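Local coordinates for probable glutathione S-transferase (Bordetella bronchiseptica RB50, PDB 3H1N), which is a probable glutathione S-transferase, expected from its family to conjugate the thiol of glutathione to electrophilic compounds, at residues A150-E154 / T155-K159; P200-M203 / R204-H208; A85-A88 / N89-F93; R108-V111 / N112-Q115. All coordinates share one frame; numbering follows the deposited sequence.

Interaction 1 of 4, residues A150-E154 / T155-K159; sequences ADFRE and TRMPK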
loop_
_atom_site.group_PDB
_atom_site.type_symbol
_atom_site.label_atom_id
_atom_site.label_comp_id
_atom_site.label_asym_id
_atom_site.label_seq_id
_atom_site.Cartn_x
_atom_site.Cartn_y
_atom_site.Cartn_z
ATOM N N ALA B 150 4.590 22.362 1.869
ATOM C CA ALA B 150 3.962 23.274 0.920
ATOM C C ALA B 150 3.245 22.491 -0.185
ATOM O O ALA B 150 2.121 22.819 -0.522
ATOM C CB ALA B 150 4.968 24.268 0.342
ATOM N N ASP B 151 3.865 21.436 -0.704
ATOM C CA ASP B 151 3.211 20.589 -1.716
ATOM C C ASP B 151 2.062 19.740 -1.146
ATOM O O ASP B 151 1.020 19.567 -1.789
ATOM C CB ASP B 151 4.235 19.689 -2.414
ATOM C CG ASP B 151 3.628 18.909 -3.584
ATOM O OD1 ASP B 151 3.124 19.547 -4.536
ATOM O OD2 ASP B 151 3.646 17.656 -3.546
ATOM N N PHE B 152 2.252 19.209 0.056
ATOM C CA PHE B 152 1.245 18.344 0.650
ATOM C C PHE B 152 -0.027 19.176 0.876
ATOM O O PHE B 152 -1.137 18.745 0.527
ATOM C CB PHE B 152 1.766 17.746 1.963
ATOM C CG PHE B 152 0.785 16.803 2.659
ATOM C CD1 PHE B 152 0.473 15.564 2.104
ATOM C CD2 PHE B 152 0.210 17.146 3.880
ATOM C CE1 PHE B 152 -0.414 14.684 2.737
ATOM C CE2 PHE B 152 -0.677 16.268 4.538
ATOM C CZ PHE B 152 -0.993 15.042 3.969
ATOM N N ARG B 153 0.144 20.385 1.411
ATOM C CA ARG B 153 -1.015 21.274 1.657
ATOM C C ARG B 153 -1.654 21.719 0.348
ATOM O O ARG B 153 -2.877 21.693 0.225
ATOM C CB ARG B 153 -0.643 22.548 2.447
ATOM C CG ARG B 153 -0.283 22.374 3.922
ATOM C CD ARG B 153 -0.067 23.733 4.631
ATOM N NE ARG B 153 0.610 24.728 3.780
ATOM C CZ ARG B 153 1.930 24.916 3.712
ATOM N NH1 ARG B 153 2.422 25.828 2.892
ATOM N NH2 ARG B 153 2.764 24.201 4.459
ATOM N N GLU B 154 -0.824 22.140 -0.605
ATOM C CA GLU B 154 -1.282 22.808 -1.834
ATOM C C GLU B 154 -1.882 21.844 -2.858
ATOM O O GLU B 154 -2.909 22.142 -3.470
ATOM C CB GLU B 154 -0.141 23.613 -2.493
ATOM C CG GLU B 154 0.290 24.885 -1.743
ATOM C CD GLU B 154 1.599 25.497 -2.282
ATOM O OE1 GLU B 154 2.052 25.117 -3.386
ATOM O OE2 GLU B 154 2.179 26.363 -1.599
ATOM N N THR B 155 -1.241 20.698 -3.072
ATOM C CA THR B 155 -1.724 19.798 -4.110
ATOM C C THR B 155 -2.265 18.460 -3.605
ATOM O O THR B 155 -3.274 17.974 -4.109
ATOM C CB THR B 155 -0.664 19.550 -5.210
ATOM O OG1 THR B 155 0.358 18.694 -4.703
ATOM C CG2 THR B 155 -0.038 20.850 -5.680
ATOM N N ARG B 156 -1.605 17.864 -2.617
ATOM C CA ARG B 156 -1.897 16.468 -2.234
ATOM C C ARG B 156 -3.169 16.331 -1.420
ATOM O O ARG B 156 -4.064 15.554 -1.768
ATOM C CB ARG B 156 -0.710 15.850 -1.478
ATOM C CG ARG B 156 0.604 15.872 -2.261
ATOM C CD ARG B 156 0.487 15.174 -3.618
ATOM N NE ARG B 156 0.312 13.726 -3.483
ATOM C CZ ARG B 156 -0.100 12.923 -4.462
ATOM N NH1 ARG B 156 -0.428 13.424 -5.648
ATOM N NH2 ARG B 156 -0.243 11.626 -4.234
HETATM N N MSE B 157 -3.254 17.106 -0.344
HETATM C CA MSE B 157 -4.430 17.080 0.524
HETATM C C MSE B 157 -5.738 17.320 -0.251
HETATM O O MSE B 157 -6.678 16.529 -0.123
HETATM C CB MSE B 157 -4.285 18.057 1.705
HETATM C CG MSE B 157 -3.362 17.534 2.802
HETATM SE SE MSE B 157 -3.047 18.806 4.245
HETATM C CE MSE B 157 -4.855 19.037 4.872
ATOM N N PRO B 158 -5.801 18.386 -1.077
ATOM C CA PRO B 158 -7.052 18.537 -1.840
ATOM C C PRO B 158 -7.300 17.421 -2.872
ATOM O O PRO B 158 -8.457 17.080 -3.127
ATOM C CB PRO B 158 -6.907 19.892 -2.548
ATOM C CG PRO B 158 -5.725 20.540 -2.006
ATOM C CD PRO B 158 -4.965 19.599 -1.115
ATOM N N LYS B 159 -6.251 16.862 -3.461
ATOM C CA LYS B 159 -6.456 15.787 -4.429
ATOM C C LYS B 159 -7.099 14.537 -3.794
ATOM O O LYS B 159 -8.082 14.003 -4.312
ATOM C CB LYS B 159 -5.167 15.398 -5.156
ATOM C CG LYS B 159 -5.408 14.323 -6.192
ATOM C CD LYS B 159 -4.155 14.015 -6.995
ATOM C CE LYS B 159 -4.485 13.152 -8.206
ATOM N NZ LYS B 159 -3.277 12.994 -9.050
#
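In a wide, pi-type turn of helix 142-167, D151 O takes T155 N at 2.8 Å as in an alpha-helix and also R156 N, one residue further, at 3.2 Å. F152 O likewise reaches five residues on to M157 N, at 2.8 Å and nearly straight at 172°. The T155 hydroxyl leans back over the same corner: OG1 stands 2.9 Å from D151 OD1. With CG of D151 trans to its backbone N (chi1 -173°), the carboxylate is carried forward to that meeting. This helix belongs to the all-helical C-terminal domain of the glutathione transferase fold, and it kinks at P158, whose nitrogen has no proton to give. P158 CD instead packs 3.2 Å from R153 O. Just before the kink comes M157, a selenomethionine: its CG lies over one face of the F152 ring, 3.7 Å from the centroid, and its selenium, SE, follows obliquely as a Met-aromatic contact, 3.5 Å from F152 CE2. R156 CB meets the same ring obliquely, but its guanidinium runs off to a salt bridge with E124. The F152 ring also meets that of F199.

Interaction 2 of 4, residues P200-M203 / R204-H208; sequences PRRM and RTLVH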
loop_
_atom_site.group_PDB
_atom_site.type_symbol
_atom_site.label_atom_id
_atom_site.label_comp_id
_atom_site.label_asym_id
_atom_site.label_seq_id
_atom_site.Cartn_x
_atom_site.Cartn_y
_atom_site.Cartn_z
ATOM N N PRO B 200 -4.589 21.975 11.096
ATOM C CA PRO B 200 -5.870 22.636 11.405
ATOM C C PRO B 200 -6.139 23.892 10.564
ATOM O O PRO B 200 -7.283 24.105 10.141
ATOM C CB PRO B 200 -5.752 22.954 12.893
ATOM C CG PRO B 200 -4.293 23.002 13.153
ATOM C CD PRO B 200 -3.710 21.925 12.279
ATOM N N ARG B 201 -5.104 24.680 10.276
ATOM C CA ARG B 201 -5.269 25.874 9.440
ATOM C C ARG B 201 -5.635 25.522 8.002
ATOM O O ARG B 201 -6.569 26.100 7.454
ATOM C CB ARG B 201 -4.034 26.794 9.491
ATOM C CG ARG B 201 -3.881 27.532 10.826
ATOM C CD ARG B 201 -2.615 28.393 10.891
ATOM N NE ARG B 201 -2.556 29.378 9.808
ATOM C CZ ARG B 201 -1.461 29.652 9.101
ATOM N NH1 ARG B 201 -0.319 29.022 9.359
ATOM N NH2 ARG B 201 -1.506 30.560 8.130
ATOM N N ARG B 202 -4.923 24.569 7.397
ATOM C CA ARG B 202 -5.265 24.137 6.036
ATOM C C ARG B 202 -6.653 23.492 5.959
ATOM O O ARG B 202 -7.388 23.692 4.984
ATOM C CB ARG B 202 -4.198 23.214 5.436
ATOM C CG ARG B 202 -4.458 22.787 3.965
ATOM C CD ARG B 202 -4.501 23.998 3.011
ATOM N NE ARG B 202 -4.474 23.594 1.602
ATOM C CZ ARG B 202 -4.887 24.353 0.585
ATOM N NH1 ARG B 202 -5.403 25.561 0.800
ATOM N NH2 ARG B 202 -4.801 23.897 -0.658
HETATM N N MSE B 203 -7.027 22.753 7.004
HETATM C CA MSE B 203 -8.337 22.097 7.030
HETATM C C MSE B 203 -9.442 23.144 7.162
HETATM O O MSE B 203 -10.527 22.986 6.594
HETATM C CB MSE B 203 -8.421 21.038 8.150
HETATM C CG MSE B 203 -7.583 19.778 7.875
HETATM SE SE MSE B 203 -8.147 18.762 6.306
HETATM C CE MSE B 203 -9.539 17.700 7.182
ATOM N N ARG B 204 -9.158 24.218 7.898
ATOM C CA ARG B 204 -10.080 25.348 7.966
ATOM C C ARG B 204 -10.424 25.886 6.566
ATOM O O ARG B 204 -11.585 26.214 6.302
ATOM C CB ARG B 204 -9.526 26.445 8.869
ATOM C CG ARG B 204 -10.534 27.475 9.279
ATOM C CD ARG B 204 -10.289 27.900 10.730
ATOM N NE ARG B 204 -8.937 28.432 10.936
ATOM C CZ ARG B 204 -8.020 27.921 11.760
ATOM N NH1 ARG B 204 -8.274 26.842 12.500
ATOM N NH2 ARG B 204 -6.836 28.512 11.854
ATOM N N THR B 205 -9.431 25.945 5.678
ATOM C CA THR B 205 -9.649 26.363 4.283
ATOM C C THR B 205 -10.453 25.320 3.486
ATOM O O THR B 205 -11.357 25.668 2.712
ATOM C CB THR B 205 -8.308 26.620 3.554
ATOM O OG1 THR B 205 -7.585 27.659 4.232
ATOM C CG2 THR B 205 -8.539 27.028 2.077
ATOM N N LEU B 206 -10.134 24.047 3.700
ATOM C CA LEU B 206 -10.560 23.001 2.791
ATOM C C LEU B 206 -11.911 22.362 3.088
ATOM O O LEU B 206 -12.605 21.933 2.164
ATOM C CB LEU B 206 -9.490 21.901 2.706
ATOM C CG LEU B 206 -8.094 22.186 2.140
ATOM C CD1 LEU B 206 -7.309 20.897 2.184
ATOM C CD2 LEU B 206 -8.128 22.744 0.705
ATOM N N VAL B 207 -12.283 22.260 4.361
ATOM C CA VAL B 207 -13.408 21.363 4.720
ATOM C C VAL B 207 -14.757 21.676 4.051
ATOM O O VAL B 207 -15.514 20.752 3.728
ATOM C CB VAL B 207 -13.568 21.145 6.261
ATOM C CG1 VAL B 207 -12.371 20.341 6.802
ATOM C CG2 VAL B 207 -13.735 22.464 6.983
ATOM N N HIS B 208 -15.028 22.958 3.799
ATOM C CA HIS B 208 -16.283 23.371 3.147
ATOM C C HIS B 208 -16.430 22.770 1.748
ATOM O O HIS B 208 -17.545 22.629 1.246
ATOM C CB HIS B 208 -16.389 24.905 3.057
ATOM C CG HIS B 208 -15.663 25.485 1.879
ATOM N ND1 HIS B 208 -14.290 25.606 1.838
ATOM C CD2 HIS B 208 -16.117 25.942 0.688
ATOM C CE1 HIS B 208 -13.931 26.133 0.682
ATOM N NE2 HIS B 208 -15.017 26.346 -0.036
#
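The R202 guanidinium carries L206 CD2 over the centre of one face, 3.6 Å from R202 CZ, with T205 CG2 approaching obliquely 3.7 Å from R202 NH1. A second guanidinium, that of R204, folds back so that one face lies over R201 CA and P200 O, with its NH2 3.3 Å from R201 CG. Both of these arginines sit on the short helix 200-206 of the C-terminal helical domain. H208 points the edge of its imidazole at T205 O, a weak bond from ND1. R202 gets under L206 because its CG stands trans to the backbone N (chi1 -177°) and the chain then bends at chi2. Its polar end is held by carbonyls, NE by R153 O and NH1 by A252 O, which also accepts from the T205 hydroxyl; these bonds probably hold the plane against which the leucine rests. At the helix start the D250 carboxylate takes the N-H groups of R201 and R202. M203, buried, packs on helices 142-167 and 183-198. One turn on from M203, the backbone bond from V207 N to M203 O is 2.9 Å, and M203 CE lies across V207 CG1 at 3.9 Å.

Interaction 3 of 4, residues A85-A88 / N89-F93; sequences AQTA and NILLF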
loop_
_atom_site.group_PDB
_atom_site.type_symbol
_atom_site.label_atom_id
_atom_site.label_comp_id
_atom_site.label_asym_id
_atom_site.label_seq_id
_atom_site.Cartn_x
_atom_site.Cartn_y
_atom_site.Cartn_z
ATOM N N ALA B 85 0.234 -9.366 8.439
ATOM C CA ALA B 85 0.805 -8.017 8.520
ATOM C C ALA B 85 0.399 -7.155 7.322
ATOM O O ALA B 85 -0.191 -7.664 6.368
ATOM C CB ALA B 85 2.334 -8.095 8.650
ATOM N N GLN B 86 0.778 -5.874 7.369
ATOM C CA GLN B 86 0.290 -4.808 6.472
ATOM C C GLN B 86 -1.150 -4.414 6.834
ATOM O O GLN B 86 -2.077 -5.244 6.774
ATOM C CB GLN B 86 0.441 -5.161 4.981
ATOM C CG GLN B 86 1.905 -5.213 4.456
ATOM C CD GLN B 86 2.455 -3.816 4.120
ATOM O OE1 GLN B 86 1.754 -2.824 4.254
ATOM N NE2 GLN B 86 3.703 -3.750 3.671
ATOM N N THR B 87 -1.321 -3.152 7.228
ATOM C CA THR B 87 -2.607 -2.646 7.699
ATOM C C THR B 87 -3.762 -2.992 6.756
ATOM O O THR B 87 -4.780 -3.520 7.207
ATOM C CB THR B 87 -2.563 -1.115 7.971
ATOM O OG1 THR B 87 -1.497 -0.834 8.885
ATOM C CG2 THR B 87 -3.891 -0.625 8.568
ATOM N N ALA B 88 -3.596 -2.711 5.464
ATOM C CA ALA B 88 -4.629 -3.006 4.456
ATOM C C ALA B 88 -4.948 -4.510 4.338
ATOM O O ALA B 88 -6.097 -4.889 4.065
ATOM C CB ALA B 88 -4.210 -2.446 3.092
ATOM N N ASN B 89 -3.916 -5.342 4.497
ATOM C CA ASN B 89 -4.036 -6.812 4.455
ATOM C C ASN B 89 -4.790 -7.343 5.688
ATOM O O ASN B 89 -5.699 -8.160 5.554
ATOM C CB ASN B 89 -2.640 -7.430 4.362
ATOM C CG ASN B 89 -2.647 -8.907 3.950
ATOM O OD1 ASN B 89 -3.396 -9.338 3.073
ATOM N ND2 ASN B 89 -1.784 -9.677 4.584
ATOM N N ILE B 90 -4.427 -6.865 6.876
ATOM C CA ILE B 90 -5.159 -7.216 8.099
ATOM C C ILE B 90 -6.638 -6.896 7.895
ATOM O O ILE B 90 -7.498 -7.743 8.130
ATOM C CB ILE B 90 -4.574 -6.515 9.353
ATOM C CG1 ILE B 90 -3.129 -6.999 9.606
ATOM C CG2 ILE B 90 -5.465 -6.757 10.583
ATOM C CD1 ILE B 90 -2.339 -6.090 10.556
ATOM N N LEU B 91 -6.922 -5.699 7.385
ATOM C CA LEU B 91 -8.311 -5.249 7.243
ATOM C C LEU B 91 -9.063 -6.043 6.179
ATOM O O LEU B 91 -10.225 -6.373 6.383
ATOM C CB LEU B 91 -8.377 -3.745 6.961
ATOM C CG LEU B 91 -8.022 -2.806 8.120
ATOM C CD1 LEU B 91 -7.795 -1.364 7.629
ATOM C CD2 LEU B 91 -9.100 -2.859 9.201
ATOM N N LEU B 92 -8.393 -6.359 5.063
ATOM C CA LEU B 92 -8.934 -7.270 4.046
ATOM C C LEU B 92 -9.468 -8.599 4.647
ATOM O O LEU B 92 -10.539 -9.089 4.255
ATOM C CB LEU B 92 -7.872 -7.579 2.974
ATOM C CG LEU B 92 -8.320 -8.432 1.782
ATOM C CD1 LEU B 92 -9.245 -7.650 0.855
ATOM C CD2 LEU B 92 -7.096 -8.999 1.008
ATOM N N PHE B 93 -8.705 -9.184 5.567
ATOM C CA PHE B 93 -9.128 -10.402 6.249
ATOM C C PHE B 93 -10.392 -10.148 7.068
ATOM O O PHE B 93 -11.348 -10.923 6.996
ATOM C CB PHE B 93 -8.004 -10.987 7.134
ATOM C CG PHE B 93 -8.492 -12.021 8.106
ATOM C CD1 PHE B 93 -8.918 -13.275 7.653
ATOM C CD2 PHE B 93 -8.582 -11.725 9.463
ATOM C CE1 PHE B 93 -9.403 -14.237 8.550
ATOM C CE2 PHE B 93 -9.081 -12.681 10.385
ATOM C CZ PHE B 93 -9.482 -13.935 9.924
#
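N89 ND2 is gripped by two carbonyl oxygens: A85 O just before its own helix, at 3.1 Å, and L109 O of the second subunit. The first bond runs in the amide plane, with an N-H...O angle of 155°. CG trans to the backbone N (chi1 -165°) swings the amide back toward the incoming chain, and OD1, at the other corner, accepts from N112 ND2 of the second subunit. Q86 stands at the N-cap position of helix 87-97 in the thioredoxin-like N-terminal domain, where strand 82-85 gives way to helix. Q86 O receives I90 N at 2.9 Å, and Q86 CB rests 3.9 Å from N89 CB, while the amide of Q86 reaches out to D120 of the second subunit. In characterised glutathione transferases this turn borders the gamma-glutamyl end of the glutathione site, and the same is probable here. One turn along, T87 CG2 and L91 CD1 run alongside each other, 4.1 Å apart, over helix 34-43. L92 N closes the next turn on A88 O. With both ends of its buried amide engaged, N89 has little freedom to rotate, so one side chain ties the strand-to-helix turn to the dimer interface.

Interaction 4 of 4, residues R108-V111 / N112-Q115; sequences RLWV and NQLQ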
loop_
_atom_site.group_PDB
_atom_site.type_symbol
_atom_site.label_atom_id
_atom_site.label_comp_id
_atom_site.label_asym_id
_atom_site.label_seq_id
_atom_site.Cartn_x
_atom_site.Cartn_y
_atom_site.Cartn_z
ATOM N N ARG B 108 -15.519 -5.843 -2.573
ATOM C CA ARG B 108 -14.312 -6.128 -1.788
ATOM C C ARG B 108 -13.094 -5.468 -2.394
ATOM O O ARG B 108 -12.295 -4.877 -1.676
ATOM C CB ARG B 108 -14.093 -7.650 -1.683
ATOM C CG ARG B 108 -14.925 -8.279 -0.588
ATOM C CD ARG B 108 -15.230 -9.736 -0.836
ATOM N NE ARG B 108 -16.064 -10.249 0.251
ATOM C CZ ARG B 108 -16.191 -11.532 0.579
ATOM N NH1 ARG B 108 -15.528 -12.472 -0.095
ATOM N NH2 ARG B 108 -16.980 -11.873 1.593
ATOM N N LEU B 109 -12.954 -5.589 -3.721
ATOM C CA LEU B 109 -11.863 -4.945 -4.446
ATOM C C LEU B 109 -11.925 -3.422 -4.324
ATOM O O LEU B 109 -10.885 -2.769 -4.211
ATOM C CB LEU B 109 -11.864 -5.368 -5.913
ATOM C CG LEU B 109 -11.530 -6.844 -6.163
ATOM C CD1 LEU B 109 -11.838 -7.261 -7.591
ATOM C CD2 LEU B 109 -10.076 -7.149 -5.784
ATOM N N TRP B 110 -13.143 -2.872 -4.360
ATOM C CA TRP B 110 -13.366 -1.430 -4.214
ATOM C C TRP B 110 -12.943 -0.951 -2.830
ATOM O O TRP B 110 -12.216 0.037 -2.709
ATOM C CB TRP B 110 -14.833 -1.075 -4.524
ATOM C CG TRP B 110 -15.291 0.349 -4.252
ATOM C CD1 TRP B 110 -16.382 0.724 -3.503
ATOM C CD2 TRP B 110 -14.702 1.568 -4.737
ATOM N NE1 TRP B 110 -16.505 2.101 -3.494
ATOM C CE2 TRP B 110 -15.492 2.641 -4.247
ATOM C CE3 TRP B 110 -13.581 1.859 -5.539
ATOM C CZ2 TRP B 110 -15.189 3.987 -4.522
ATOM C CZ3 TRP B 110 -13.283 3.195 -5.823
ATOM C CH2 TRP B 110 -14.085 4.245 -5.309
ATOM N N VAL B 111 -13.379 -1.661 -1.790
ATOM C CA VAL B 111 -12.973 -1.332 -0.430
ATOM C C VAL B 111 -11.448 -1.444 -0.243
ATOM O O VAL B 111 -10.838 -0.590 0.409
ATOM C CB VAL B 111 -13.787 -2.137 0.636
ATOM C CG1 VAL B 111 -13.226 -1.935 2.053
ATOM C CG2 VAL B 111 -15.236 -1.685 0.602
ATOM N N ASN B 112 -10.854 -2.488 -0.816
ATOM C CA ASN B 112 -9.413 -2.692 -0.727
ATOM C C ASN B 112 -8.638 -1.528 -1.370
ATOM O O ASN B 112 -7.705 -0.996 -0.756
ATOM C CB ASN B 112 -8.998 -4.039 -1.351
ATOM C CG ASN B 112 -7.538 -4.395 -1.074
ATOM O OD1 ASN B 112 -7.064 -4.280 0.054
ATOM N ND2 ASN B 112 -6.823 -4.857 -2.112
ATOM N N GLN B 113 -9.054 -1.091 -2.557
ATOM C CA GLN B 113 -8.349 0.030 -3.171
ATOM C C GLN B 113 -8.569 1.344 -2.437
ATOM O O GLN B 113 -7.652 2.150 -2.347
ATOM C CB GLN B 113 -8.603 0.164 -4.674
ATOM C CG GLN B 113 -9.928 0.731 -5.102
ATOM C CD GLN B 113 -9.992 0.893 -6.618
ATOM O OE1 GLN B 113 -9.952 -0.086 -7.346
ATOM N NE2 GLN B 113 -10.076 2.131 -7.088
ATOM N N LEU B 114 -9.768 1.551 -1.905
ATOM C CA LEU B 114 -10.020 2.722 -1.068
ATOM C C LEU B 114 -9.084 2.723 0.142
ATOM O O LEU B 114 -8.470 3.749 0.460
ATOM C CB LEU B 114 -11.472 2.762 -0.611
ATOM C CG LEU B 114 -12.529 3.240 -1.623
ATOM C CD1 LEU B 114 -13.944 2.929 -1.109
ATOM C CD2 LEU B 114 -12.373 4.749 -1.951
ATOM N N GLN B 115 -8.971 1.571 0.807
ATOM C CA GLN B 115 -8.055 1.437 1.947
ATOM C C GLN B 115 -6.597 1.699 1.572
ATOM O O GLN B 115 -5.873 2.361 2.319
ATOM C CB GLN B 115 -8.201 0.070 2.654
ATOM C CG GLN B 115 -7.331 -0.075 3.933
ATOM C CD GLN B 115 -7.764 0.854 5.070
ATOM O OE1 GLN B 115 -6.914 1.444 5.766
ATOM N NE2 GLN B 115 -9.066 0.978 5.278
#
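L114 runs from the backbone of W110 out onto its indole. Its CB sits 3.5 Å from W110 O, the carbonyl that also takes L114 N at 3.0 Å, and CG stays near that oxygen while turning to the ring. CD1 then lies over one face of the five-membered ring, 3.7 Å from its centroid and 21° off the normal, a CH-pi contact; CD2 ends above the outer rim of the six-membered ring, 3.8 Å from W110 CH2. Both residues are buried on helix 105-127, the long first helix of the C-terminal domain, which packs here on helices 142-167 and 183-198. Meanwhile Q113 comes to the indole at its edge, NE2 lying near the ring plane 3.6 Å from W110 CZ3, with the amide turned 57° from the ring. Its CG is wedged between the backbone N and the carbonyl carbon (chi1 76°), and the extended chain beyond carries OE1 to the A85 backbone N-H of the second subunit. On the opposite flank of the indole, NE1 gives its proton to L175 O. Q115 NE2 bonds S187. A tryptophan held by a hydrogen bond at NE1 and by the L114 CD1 methyl on its face is likely to be fixed in its tilt.

Overall arrangement
From the N terminus the chain makes interaction 3 first, where strand 82-85 turns into helix 87-97, then interaction 4 on helix 105-127, interaction 1 on helix 142-167 and interaction 2 on helix 200-206. Each is local, within a helix or at its start, so none closes a long loop, and the four run in series without nesting or crossing. They fall into two pairs. Interactions 3 and 4, centres about 11 Å apart, join the N-terminal domain to the first C-terminal helix, and both touch the second subunit. Interactions 1 and 2, centres about 12 Å apart, bind two helices within the C-terminal domain, about 30 Å separating the centres of interactions 2 and 3.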